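Local coordinates for putative uncharacterized protein gbs0355 (Streptococcus agalactiae, PDB 3OKZ) that is of unknown function but, as a member of the LytR/CpsA/Psr family, probably acts in building or maintaining the bacterial cell envelope, at residues A[36-41]-A[112-117]; A[54-59]-A[275-280]; A[82-87]-A[257-262]; A[170-173]-A[178-181]; A[195-200]-A[204-209]. All coordinates share one frame; numbering follows the deposited sequence.

Contact 1: A[36-41]-A[112-117]; sequences SKWSGN and FMQINM
W38 dominates this contact, laying its indole against two side chains that project from the same side of strand 111-116. Q114 takes the face. Its CG stands over the six-membered ring, 4.0 Å from the centroid and 19° off the ring normal, in a CH-pi contact displaced toward the rim. The rest of Q114 follows the indole: its amide plane is only 11° from the ring plane, so the group stacks flat, with CD 3.8 Å from W38 CE3 and NE2 nearer the five-membered half. The polar end of Q114 is held from outside the pair, since OE1 is hydrogen-bonded to the hydroxyl of Y89.

The indole rests where a strand of the central mixed sheet runs into the helix 117-126, while W38 itself belongs to the loop that leads from strand 20-28 to strand 41-51. N116 is the N-cap of that helix, its OD1 accepting from the backbone N of G119 and more weakly from that of Q118. With CG lodged between the backbone N and the carbonyl carbon (chi1 60°), N116 keeps OD1 on the helix and turns ND2 to the tryptophan, 3.7 Å from W38 CH2. The backbone of the same residue meets the ring at its edge: N116 N lies near the indole plane, 3.5 Å from W38 CH2. The carbonyl O of Q114 is 3.8 Å from that same carbon. The indole also touches T29 of a loop and Q218 of strand 217-219.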
# COMPACT_ATOMS: atom_id res chain seq x y z
N SER A 36 22.12 3.33 1.15
CA SER A 36 20.83 3.77 0.67
C SER A 36 20.00 4.14 1.88
O SER A 36 20.15 3.54 2.94
CB SER A 36 20.13 2.66 -0.12
OG SER A 36 20.82 2.35 -1.31
N LYS A 37 19.13 5.14 1.73
CA LYS A 37 18.28 5.56 2.82
C LYS A 37 16.87 5.06 2.53
O LYS A 37 16.13 4.71 3.46
CB LYS A 37 18.30 7.08 2.96
CG LYS A 37 18.06 7.57 4.38
CD LYS A 37 16.59 7.83 4.66
CE LYS A 37 16.13 9.12 3.99
NZ LYS A 37 14.73 9.46 4.37
N TRP A 38 16.51 5.02 1.25
CA TRP A 38 15.19 4.56 0.83
C TRP A 38 15.20 3.22 0.10
O TRP A 38 14.51 3.05 -0.90
CB TRP A 38 14.50 5.60 -0.06
CG TRP A 38 13.83 6.67 0.74
CD1 TRP A 38 14.19 7.98 0.81
CD2 TRP A 38 12.75 6.50 1.67
NE1 TRP A 38 13.43 8.63 1.75
CE2 TRP A 38 12.54 7.75 2.29
CE3 TRP A 38 11.96 5.41 2.05
CZ2 TRP A 38 11.56 7.94 3.28
CZ3 TRP A 38 10.98 5.60 3.03
CH2 TRP A 38 10.80 6.86 3.64
N SER A 39 15.99 2.28 0.61
CA SER A 39 16.08 0.95 0.03
C SER A 39 15.64 -0.04 1.08
O SER A 39 15.92 0.14 2.27
CB SER A 39 17.52 0.63 -0.38
OG SER A 39 18.34 0.48 0.76
N GLY A 40 14.96 -1.09 0.66
CA GLY A 40 14.49 -2.06 1.62
C GLY A 40 13.45 -3.02 1.08
O GLY A 40 13.61 -3.57 -0.01
N ASN A 41 12.37 -3.19 1.84
CA ASN A 41 11.30 -4.10 1.46
C ASN A 41 9.92 -3.46 1.55
O ASN A 41 9.63 -2.71 2.47
CB ASN A 41 11.35 -5.34 2.36
CG ASN A 41 12.39 -6.33 1.90
OD1 ASN A 41 12.18 -7.06 0.94
ND2 ASN A 41 13.53 -6.35 2.59
N PHE A 112 2.89 8.78 -5.97
CA PHE A 112 3.51 7.72 -5.22
C PHE A 112 4.03 8.27 -3.90
O PHE A 112 4.63 9.35 -3.85
CB PHE A 112 4.67 7.16 -6.05
CG PHE A 112 5.77 6.57 -5.23
CD1 PHE A 112 5.72 5.24 -4.83
CD2 PHE A 112 6.85 7.36 -4.84
CE1 PHE A 112 6.73 4.68 -4.05
CE2 PHE A 112 7.87 6.83 -4.06
CZ PHE A 112 7.81 5.48 -3.66
N MSE A 113 3.79 7.53 -2.83
CA MSE A 113 4.26 7.97 -1.54
C MSE A 113 4.82 6.80 -0.74
O MSE A 113 4.24 5.70 -0.69
CB MSE A 113 3.13 8.63 -0.76
CG MSE A 113 3.54 9.08 0.63
SE MSE A 113 2.12 9.93 1.60
CE MSE A 113 2.49 11.75 1.16
N GLN A 114 5.97 7.03 -0.13
CA GLN A 114 6.58 6.00 0.68
C GLN A 114 6.97 6.56 2.03
O GLN A 114 7.44 7.70 2.12
CB GLN A 114 7.80 5.39 -0.03
CG GLN A 114 9.00 6.31 -0.22
CD GLN A 114 10.00 5.69 -1.18
OE1 GLN A 114 10.07 4.47 -1.33
NE2 GLN A 114 10.79 6.53 -1.83
N ILE A 115 6.72 5.77 3.07
CA ILE A 115 7.02 6.15 4.45
C ILE A 115 7.65 4.96 5.16
O ILE A 115 7.16 3.84 5.06
CB ILE A 115 5.73 6.57 5.19
CG1 ILE A 115 5.01 7.65 4.38
CG2 ILE A 115 6.07 7.10 6.58
CD1 ILE A 115 3.86 8.34 5.11
N ASN A 116 8.75 5.20 5.87
CA ASN A 116 9.42 4.11 6.58
C ASN A 116 8.73 3.87 7.91
O ASN A 116 7.82 4.61 8.29
CB ASN A 116 10.90 4.40 6.81
CG ASN A 116 11.13 5.65 7.61
OD1 ASN A 116 10.55 5.82 8.68
ND2 ASN A 116 11.97 6.53 7.11
N MSE A 117 9.18 2.85 8.62
CA MSE A 117 8.55 2.50 9.88
C MSE A 117 8.54 3.58 10.94
O MSE A 117 7.59 3.68 11.71
CB MSE A 117 9.17 1.21 10.43
CG MSE A 117 9.09 0.04 9.43
SE MSE A 117 7.28 -0.38 8.86
CE MSE A 117 7.29 0.44 7.11

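Contact 2: A[54-59]-A[275-280]; sequences TNKTTM and KKELDK
E277 meets K56 and T58 with its carboxylate in the last turn of helix 264-277, which a Schellman motif ends beside strand 56-62 of the mixed sheet. K56 and T58 stand on the strand face turned to the helix. The K56 chain runs out from the strand, CG anti to the backbone N, and bends at chi3 (57°) to meet E277 at about a right angle. K56 NZ is 3.8 Å from E277 OE2, a long salt bridge, while K56 CE lies 3.6 Å from the other oxygen, OE1. The T58 and E277 side chains come at each other from opposite directions, T58 CG2 3.9 Å from E277 CD. T58 OG1 is hydrogen-bonded to T49 OG1 on the neighbouring strand, and CG2 faces E277.

One water joins the two segments, donating to E277 OE1 at 2.7 Å and bonded to T54 OG1 at 2.8 Å. Further out, N55 and K56 both face N51 in a G1 beta bulge. N51 also ties the two parts together, as its ND2 donates to the carbonyl O of E277. At the helix end D279, with positive phi, is the C-prime residue, and K280 N bonds to K275 O at 2.9 Å.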
# COMPACT_ATOMS: atom_id res chain seq x y z
N THR A 54 -16.80 12.89 -7.42
CA THR A 54 -17.75 11.96 -6.81
C THR A 54 -17.63 11.97 -5.30
O THR A 54 -18.42 11.31 -4.60
CB THR A 54 -17.50 10.52 -7.26
OG1 THR A 54 -16.31 10.03 -6.63
CG2 THR A 54 -17.36 10.46 -8.77
N ASN A 55 -16.63 12.70 -4.80
CA ASN A 55 -16.40 12.83 -3.36
C ASN A 55 -16.23 11.47 -2.68
O ASN A 55 -16.97 11.13 -1.76
CB ASN A 55 -17.59 13.58 -2.75
CG ASN A 55 -17.23 14.25 -1.46
OD1 ASN A 55 -16.34 15.09 -1.41
ND2 ASN A 55 -17.94 13.89 -0.39
N LYS A 56 -15.25 10.69 -3.13
CA LYS A 56 -15.04 9.37 -2.56
C LYS A 56 -13.60 8.90 -2.65
O LYS A 56 -12.81 9.41 -3.45
CB LYS A 56 -15.96 8.36 -3.26
CG LYS A 56 -15.88 6.93 -2.72
CD LYS A 56 -16.94 6.02 -3.38
CE LYS A 56 -16.81 5.99 -4.90
NZ LYS A 56 -17.86 5.15 -5.57
N THR A 57 -13.25 7.92 -1.83
CA THR A 57 -11.91 7.37 -1.81
C THR A 57 -11.94 5.85 -1.64
O THR A 57 -12.77 5.31 -0.92
CB THR A 57 -11.08 7.97 -0.66
OG1 THR A 57 -10.79 9.34 -0.96
CG2 THR A 57 -9.79 7.20 -0.46
N THR A 58 -11.02 5.17 -2.32
CA THR A 58 -10.94 3.72 -2.22
C THR A 58 -9.50 3.30 -1.99
O THR A 58 -8.57 3.92 -2.53
CB THR A 58 -11.42 3.02 -3.50
OG1 THR A 58 -10.40 3.13 -4.51
CG2 THR A 58 -12.72 3.66 -3.99
N MSE A 59 -9.31 2.25 -1.21
CA MSE A 59 -7.99 1.72 -0.93
C MSE A 59 -7.92 0.25 -1.25
O MSE A 59 -8.67 -0.55 -0.69
CB MSE A 59 -7.64 1.89 0.53
CG MSE A 59 -7.64 3.30 1.01
SE MSE A 59 -6.98 3.28 2.79
CE MSE A 59 -5.12 3.61 2.37
N LYS A 275 -10.32 1.77 -12.34
CA LYS A 275 -10.40 2.63 -13.52
C LYS A 275 -11.63 3.54 -13.46
O LYS A 275 -11.54 4.73 -13.76
CB LYS A 275 -10.43 1.78 -14.79
CG LYS A 275 -9.06 1.28 -15.19
CD LYS A 275 -9.10 0.26 -16.29
CE LYS A 275 -7.69 -0.14 -16.69
NZ LYS A 275 -7.67 -1.34 -17.55
N LYS A 276 -12.78 2.98 -13.07
CA LYS A 276 -13.99 3.78 -12.97
C LYS A 276 -13.76 4.94 -12.00
O LYS A 276 -14.31 6.03 -12.18
CB LYS A 276 -15.17 2.94 -12.48
CG LYS A 276 -16.44 3.75 -12.27
CD LYS A 276 -17.53 2.98 -11.53
CE LYS A 276 -18.00 1.74 -12.30
NZ LYS A 276 -19.07 1.00 -11.58
N GLU A 277 -12.95 4.71 -10.97
CA GLU A 277 -12.65 5.73 -9.96
C GLU A 277 -11.84 6.89 -10.52
O GLU A 277 -12.09 8.05 -10.19
CB GLU A 277 -11.88 5.13 -8.79
CG GLU A 277 -12.66 4.12 -7.99
CD GLU A 277 -14.01 4.64 -7.58
OE1 GLU A 277 -14.09 5.84 -7.22
OE2 GLU A 277 -14.99 3.86 -7.62
N LEU A 278 -10.84 6.57 -11.35
CA LEU A 278 -10.00 7.61 -11.92
C LEU A 278 -10.56 8.17 -13.22
O LEU A 278 -9.87 8.89 -13.95
CB LEU A 278 -8.57 7.09 -12.16
CG LEU A 278 -7.69 6.65 -10.99
CD1 LEU A 278 -8.18 7.28 -9.68
CD2 LEU A 278 -7.71 5.14 -10.89
N ASP A 279 -11.83 7.85 -13.50
CA ASP A 279 -12.47 8.31 -14.73
C ASP A 279 -11.66 7.83 -15.94
O ASP A 279 -11.24 8.62 -16.79
CB ASP A 279 -12.56 9.85 -14.77
CG ASP A 279 -13.76 10.40 -14.00
OD1 ASP A 279 -14.74 9.65 -13.79
OD2 ASP A 279 -13.73 11.59 -13.61
N LYS A 280 -11.44 6.52 -15.99
CA LYS A 280 -10.71 5.90 -17.10
C LYS A 280 -11.61 4.86 -17.74
O LYS A 280 -12.47 4.28 -17.08
CB LYS A 280 -9.44 5.23 -16.60
CG LYS A 280 -8.37 6.19 -16.15
CD LYS A 280 -7.27 5.47 -15.38
CE LYS A 280 -6.15 6.41 -15.02
NZ LYS A 280 -5.44 6.89 -16.23
O HOH W 1 -16.21 7.41 -7.61

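Contact 3: A[82-87]-A[257-262]; sequences EAKLNA and GSYQIL
K84 lies across the face of the Y259 ring, and the overlap is a cation-pi pair between two separate sheets. Strand 82-84 belongs to a small antiparallel pair with strand 67-69; strand 258-261 is an outermost strand of the seven-stranded mixed sheet. The two short strand axes cross almost perpendicularly, at 102°, and come no closer than 8.5 Å, which makes this a side-chain contact and not a backbone pairing.

The lysine begins with CG beside its backbone N, where CG packs 3.8 Å from Y259 CE2. From there it stays extended until the last torsion, which bends (chi4 70°) and brings the ammonium over the ring: NZ is 4.2 Å from the ring centroid, 20° off the normal, and somewhat displaced toward the rim. K84 CG thus meets the CD2-CE2 rim of the tyrosine, and NZ stands over the same face, nearer CZ and CE1. K84 CE also lies 3.5 Å from the carbonyl O of S258. The carbonyl carbon of A83 comes instead to the edge of the Y259 ring.

Around this pair, Y259 also packs on L67, and a backbone bond between Q260 and L67 brings the small sheet against the large one directly. K84 also opens a type I turn that runs to A87, closed by A87 N donating to K84 O at 2.9 Å.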
# COMPACT_ATOMS: atom_id res chain seq x y z
N GLU A 82 9.90 -13.79 -13.09
CA GLU A 82 8.76 -14.18 -12.27
C GLU A 82 9.17 -14.29 -10.81
O GLU A 82 10.05 -15.06 -10.45
CB GLU A 82 8.18 -15.50 -12.75
CG GLU A 82 7.29 -15.39 -13.99
CD GLU A 82 6.60 -16.70 -14.32
OE1 GLU A 82 6.34 -17.49 -13.39
OE2 GLU A 82 6.29 -16.94 -15.51
N ALA A 83 8.50 -13.51 -9.96
CA ALA A 83 8.78 -13.49 -8.53
C ALA A 83 7.52 -13.05 -7.79
O ALA A 83 6.46 -12.91 -8.40
CB ALA A 83 9.91 -12.53 -8.25
N LYS A 84 7.64 -12.84 -6.49
CA LYS A 84 6.51 -12.36 -5.72
C LYS A 84 6.50 -10.85 -5.96
O LYS A 84 7.55 -10.25 -6.18
CB LYS A 84 6.70 -12.63 -4.22
CG LYS A 84 6.53 -14.08 -3.74
CD LYS A 84 6.70 -14.14 -2.21
CE LYS A 84 6.46 -15.53 -1.62
NZ LYS A 84 7.52 -16.52 -1.97
N LEU A 85 5.31 -10.25 -5.92
CA LEU A 85 5.16 -8.80 -6.12
C LEU A 85 6.01 -8.03 -5.12
O LEU A 85 6.38 -6.88 -5.33
CB LEU A 85 3.71 -8.40 -5.92
CG LEU A 85 3.45 -6.89 -5.99
CD1 LEU A 85 3.83 -6.45 -7.38
CD2 LEU A 85 1.97 -6.54 -5.68
N ASN A 86 6.29 -8.69 -4.00
CA ASN A 86 7.07 -8.11 -2.93
C ASN A 86 8.49 -7.76 -3.40
O ASN A 86 9.08 -6.79 -2.91
CB ASN A 86 7.12 -9.12 -1.77
CG ASN A 86 7.88 -8.61 -0.57
OD1 ASN A 86 7.45 -7.67 0.10
ND2 ASN A 86 9.02 -9.23 -0.29
N ALA A 87 9.00 -8.53 -4.36
CA ALA A 87 10.36 -8.34 -4.87
C ALA A 87 10.65 -7.14 -5.76
O ALA A 87 11.81 -6.85 -6.04
CB ALA A 87 10.82 -9.61 -5.58
N GLY A 257 8.35 -22.58 -1.67
CA GLY A 257 7.72 -21.29 -1.43
C GLY A 257 6.27 -21.21 -1.87
O GLY A 257 5.91 -21.62 -2.97
N SER A 258 5.43 -20.67 -0.98
CA SER A 258 4.00 -20.52 -1.26
C SER A 258 3.69 -19.17 -1.90
O SER A 258 4.18 -18.12 -1.47
CB SER A 258 3.19 -20.69 0.04
OG SER A 258 3.48 -19.68 0.98
N TYR A 259 2.85 -19.21 -2.93
CA TYR A 259 2.46 -18.02 -3.68
C TYR A 259 0.96 -17.73 -3.68
O TYR A 259 0.16 -18.43 -3.06
CB TYR A 259 2.93 -18.16 -5.14
CG TYR A 259 4.43 -18.13 -5.33
CD1 TYR A 259 5.25 -19.16 -4.85
CD2 TYR A 259 5.04 -17.05 -5.96
CE1 TYR A 259 6.64 -19.10 -5.00
CE2 TYR A 259 6.42 -16.98 -6.12
CZ TYR A 259 7.21 -18.00 -5.64
OH TYR A 259 8.58 -17.90 -5.82
N GLN A 260 0.59 -16.67 -4.39
CA GLN A 260 -0.79 -16.24 -4.56
C GLN A 260 -0.95 -16.04 -6.07
O GLN A 260 -0.26 -15.21 -6.67
CB GLN A 260 -1.02 -14.90 -3.85
CG GLN A 260 -0.74 -14.87 -2.36
CD GLN A 260 -1.80 -15.58 -1.55
OE1 GLN A 260 -3.00 -15.43 -1.81
NE2 GLN A 260 -1.38 -16.34 -0.55
N ILE A 261 -1.86 -16.79 -6.68
CA ILE A 261 -2.09 -16.66 -8.11
C ILE A 261 -3.49 -16.15 -8.40
O ILE A 261 -4.49 -16.81 -8.11
CB ILE A 261 -1.86 -18.01 -8.82
CG1 ILE A 261 -0.43 -18.49 -8.53
CG2 ILE A 261 -2.10 -17.88 -10.32
CD1 ILE A 261 0.09 -19.54 -9.46
N LEU A 262 -3.55 -14.95 -8.98
CA LEU A 262 -4.80 -14.28 -9.31
C LEU A 262 -5.52 -14.89 -10.51
O LEU A 262 -4.89 -15.39 -11.42
CB LEU A 262 -4.51 -12.81 -9.61
CG LEU A 262 -3.78 -12.05 -8.52
CD1 LEU A 262 -3.31 -10.71 -9.03
CD2 LEU A 262 -4.70 -11.86 -7.33

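Contact 4: A[170-173]-A[178-181]; sequences RMRY and GDYG
R172 spreads its guanidinium flat over the backbone of G178 and D179, the leading residues of segment 178-181. D179 N lies under the centre of the group, 3.7 Å from its plane, with the carbonyl carbon of G178 under the same face. R172 CG stands anti to the backbone N (chi1 178°) and the chain is extended as far as NE, so the arginine spans from its loop to these residues in one straight reach. The D179 side chain crosses obliquely under the same face, CB 3.4 Å from R172 NH2, and its carboxylate is turned only 20° from the guanidinium plane.

The charges are paired loosely. R172 NE to D179 OD1 measures 3.8 Å, a long salt bridge. The arrangement sets a cation against an acidic side chain near the N-terminal end of helix 178-200, and it folds the loop after helix 162-168 back on the next helix. G178 takes a positive phi, which favours glycine, and its CA is 3.9 Å from the carbonyl O of R172.

R172 NH2 has a second, weak and long ion pair with D65, and D179 OD1 a similar one with R182. Back on the loop, the Y173 ring covers R172 CG, which stands 4.1 Å above the ring plane.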
# COMPACT_ATOMS: atom_id res chain seq x y z
N ARG A 170 1.73 -5.32 11.77
CA ARG A 170 2.70 -6.27 11.24
C ARG A 170 2.30 -7.70 11.61
O ARG A 170 2.58 -8.64 10.87
CB ARG A 170 4.09 -5.98 11.79
CG ARG A 170 4.91 -4.96 11.01
CD ARG A 170 6.19 -4.64 11.77
NE ARG A 170 7.24 -4.11 10.90
CZ ARG A 170 7.76 -4.77 9.87
NH1 ARG A 170 7.32 -5.99 9.57
NH2 ARG A 170 8.71 -4.22 9.14
N MSE A 171 1.65 -7.85 12.76
CA MSE A 171 1.23 -9.16 13.25
C MSE A 171 0.65 -9.98 12.11
O MSE A 171 -0.15 -9.49 11.31
CB MSE A 171 0.21 -9.00 14.38
CG MSE A 171 -0.00 -10.28 15.19
SE MSE A 171 -0.95 -11.76 14.29
CE MSE A 171 -2.73 -11.42 14.97
N ARG A 172 1.04 -11.25 12.05
CA ARG A 172 0.60 -12.11 10.97
C ARG A 172 0.40 -13.57 11.38
O ARG A 172 -0.68 -14.13 11.19
CB ARG A 172 1.63 -12.03 9.85
CG ARG A 172 1.40 -12.90 8.61
CD ARG A 172 2.68 -12.93 7.79
NE ARG A 172 2.46 -13.13 6.36
CZ ARG A 172 1.96 -14.23 5.81
NH1 ARG A 172 1.62 -15.26 6.58
NH2 ARG A 172 1.82 -14.31 4.49
N TYR A 173 1.44 -14.16 11.95
CA TYR A 173 1.44 -15.57 12.31
C TYR A 173 0.47 -16.07 13.35
O TYR A 173 0.21 -17.27 13.43
CB TYR A 173 2.86 -15.98 12.66
CG TYR A 173 3.75 -15.67 11.50
CD1 TYR A 173 3.45 -16.17 10.23
CD2 TYR A 173 4.84 -14.81 11.62
CE1 TYR A 173 4.21 -15.82 9.11
CE2 TYR A 173 5.60 -14.45 10.51
CZ TYR A 173 5.28 -14.96 9.26
OH TYR A 173 6.01 -14.61 8.16
N GLY A 178 -3.65 -14.81 8.16
CA GLY A 178 -2.34 -14.45 7.67
C GLY A 178 -2.24 -13.06 7.08
O GLY A 178 -2.80 -12.12 7.63
N ASP A 179 -1.55 -12.94 5.95
CA ASP A 179 -1.34 -11.65 5.31
C ASP A 179 -2.59 -10.87 4.95
O ASP A 179 -2.51 -9.69 4.64
CB ASP A 179 -0.46 -11.82 4.06
CG ASP A 179 0.35 -10.56 3.75
OD1 ASP A 179 1.08 -10.08 4.65
OD2 ASP A 179 0.26 -10.06 2.61
N TYR A 180 -3.75 -11.51 4.98
CA TYR A 180 -4.98 -10.80 4.67
C TYR A 180 -5.53 -10.16 5.92
O TYR A 180 -6.13 -9.08 5.87
CB TYR A 180 -5.99 -11.75 4.02
CG TYR A 180 -5.49 -12.22 2.67
CD1 TYR A 180 -5.09 -11.29 1.71
CD2 TYR A 180 -5.35 -13.58 2.38
CE1 TYR A 180 -4.56 -11.69 0.50
CE2 TYR A 180 -4.82 -13.99 1.16
CZ TYR A 180 -4.43 -13.04 0.22
OH TYR A 180 -3.92 -13.43 -1.00
N GLY A 181 -5.32 -10.83 7.05
CA GLY A 181 -5.75 -10.30 8.32
C GLY A 181 -4.83 -9.11 8.53
O GLY A 181 -5.27 -7.97 8.72

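Contact 5: A[195-200]-A[204-209]; sequences KKILAL and SSYKKI
I197 sets its CG2 methyl obliquely against CD1 and CE1 of the Y206 ring, one of several bumps and hollows in a helical hairpin formed by the end of helix 178-200 and helix 203-212. The two short helix segments run roughly antiparallel, at 139°, with axes 9.3 Å apart at closest, and the connection between them is very short.

The tyrosine is the large projection from the second helix. It reaches over the flank of the first, with I197 CG2 3.6 Å from Y206 CD1 and equally near CE1. I197 holds CG2 anti to its own backbone N, with CG1 on the other branch (chi1 -60°), and this turns the methyl to the ring. Beyond that methyl the ring runs on edge-first toward the backbone, L198 CA lying near its plane, and brings its hydroxyl 3.4 Å from the carbonyl O of L198. The hydroxyl also has a weak hydrogen bond to K235 NZ.

Next to this, L200 packs between S205 and I209. Its CD1 is the tip that enters: it touches S205 CB and, end to end, meets I209 CD1 at 3.6 Å. That I209 methyl, carried inward by the helix a turn after S205, is also 4.2 Å from I197 CG2, so I197, L200 and I209 form a small apolar cluster with the Y206 ring along one flank. I197 packs further on V127, and L198 on L238 and E239. Near the helix end, L200 N is shared between two acceptors, K196 O at 3.3 Å and I197 O at 2.7 Å.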
# COMPACT_ATOMS: atom_id res chain seq x y z
N LYS A 195 -8.40 9.98 9.67
CA LYS A 195 -9.58 10.49 10.36
C LYS A 195 -9.13 11.47 11.42
O LYS A 195 -9.70 12.55 11.57
CB LYS A 195 -10.34 9.34 11.02
CG LYS A 195 -11.72 9.73 11.53
CD LYS A 195 -12.33 8.70 12.49
CE LYS A 195 -11.75 8.81 13.90
NZ LYS A 195 -10.27 8.58 13.97
N LYS A 196 -8.08 11.08 12.15
CA LYS A 196 -7.51 11.89 13.22
C LYS A 196 -6.95 13.19 12.62
O LYS A 196 -7.33 14.28 13.05
CB LYS A 196 -6.38 11.10 13.90
CG LYS A 196 -6.32 11.21 15.43
CD LYS A 196 -7.48 10.54 16.10
CE LYS A 196 -7.10 10.05 17.47
NZ LYS A 196 -6.38 11.07 18.24
N ILE A 197 -6.08 13.08 11.63
CA ILE A 197 -5.52 14.27 11.00
C ILE A 197 -6.66 15.21 10.60
O ILE A 197 -6.81 16.29 11.16
CB ILE A 197 -4.69 13.91 9.74
CG1 ILE A 197 -3.53 12.99 10.10
CG2 ILE A 197 -4.09 15.15 9.14
CD1 ILE A 197 -2.92 12.32 8.90
N LEU A 198 -7.47 14.78 9.64
CA LEU A 198 -8.59 15.59 9.16
C LEU A 198 -9.45 16.25 10.24
O LEU A 198 -9.93 17.37 10.05
CB LEU A 198 -9.50 14.75 8.25
CG LEU A 198 -8.87 14.16 6.99
CD1 LEU A 198 -9.98 13.71 6.05
CD2 LEU A 198 -8.01 15.20 6.29
N ALA A 199 -9.66 15.56 11.36
CA ALA A 199 -10.46 16.10 12.46
C ALA A 199 -9.79 17.36 13.00
O ALA A 199 -10.48 18.29 13.41
CB ALA A 199 -10.59 15.09 13.55
N LEU A 200 -8.46 17.38 13.02
CA LEU A 200 -7.75 18.57 13.48
C LEU A 200 -8.32 19.74 12.69
O LEU A 200 -8.50 20.84 13.21
CB LEU A 200 -6.25 18.48 13.19
CG LEU A 200 -5.48 17.59 14.15
CD1 LEU A 200 -3.99 17.78 13.93
CD2 LEU A 200 -5.86 17.95 15.56
N SER A 204 -2.68 24.51 9.71
CA SER A 204 -1.51 24.71 10.56
C SER A 204 -1.16 23.34 11.14
O SER A 204 -0.01 22.89 11.08
CB SER A 204 -1.83 25.69 11.70
OG SER A 204 -0.70 25.93 12.52
N SER A 205 -2.17 22.68 11.68
CA SER A 205 -1.96 21.37 12.24
C SER A 205 -1.42 20.42 11.17
O SER A 205 -0.58 19.58 11.46
CB SER A 205 -3.26 20.82 12.82
OG SER A 205 -3.66 21.59 13.94
N TYR A 206 -1.87 20.57 9.92
CA TYR A 206 -1.40 19.70 8.85
C TYR A 206 0.08 19.91 8.56
O TYR A 206 0.85 18.95 8.48
CB TYR A 206 -2.19 19.92 7.55
CG TYR A 206 -3.67 19.69 7.69
CD1 TYR A 206 -4.16 18.65 8.48
CD2 TYR A 206 -4.58 20.51 7.03
CE1 TYR A 206 -5.53 18.43 8.62
CE2 TYR A 206 -5.95 20.29 7.15
CZ TYR A 206 -6.42 19.25 7.95
OH TYR A 206 -7.77 19.03 8.06
N LYS A 207 0.47 21.17 8.38
CA LYS A 207 1.86 21.49 8.09
C LYS A 207 2.76 20.81 9.10
O LYS A 207 3.72 20.15 8.75
CB LYS A 207 2.09 23.00 8.15
CG LYS A 207 1.52 23.78 6.97
CD LYS A 207 2.08 25.19 6.97
CE LYS A 207 1.60 25.98 5.77
NZ LYS A 207 2.19 27.35 5.77
N LYS A 208 2.40 20.98 10.37
CA LYS A 208 3.18 20.42 11.47
C LYS A 208 3.31 18.91 11.35
O LYS A 208 4.38 18.35 11.54
CB LYS A 208 2.55 20.78 12.82
CG LYS A 208 2.66 22.26 13.20
CD LYS A 208 2.49 22.46 14.71
CE LYS A 208 2.64 23.92 15.13
NZ LYS A 208 1.51 24.78 14.68
N ILE A 209 2.21 18.27 11.01
CA ILE A 209 2.22 16.83 10.88
C ILE A 209 3.05 16.34 9.71
O ILE A 209 3.88 15.44 9.87
CB ILE A 209 0.78 16.30 10.77
CG1 ILE A 209 0.09 16.49 12.13
CG2 ILE A 209 0.78 14.84 10.34
CD1 ILE A 209 -1.37 16.14 12.15

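How the contacts relate
Along the chain, contact 1 opens first, in the loop at 36-41. Contacts 2 and 3 open in turn, at strand 56-62 and strand 82-84, before contact 1 closes at strand 111-116; contact 1 therefore crosses both. Contacts 4 and 5 follow as short local loops at the two ends of helix 178-200, in series, each nested within contact 3. Contact 3 closes at strand 258-261 and contact 2 last, at the end of helix 264-277, so 3 sits inside 2. Contacts 1, 2 and 3 all reach the mixed sheet. Contacts 3 and 4 meet where Q260 and Y180 come together, at a distance too short to trust as modelled, while contacts 1 and 4 touch by packing of M117 on R170.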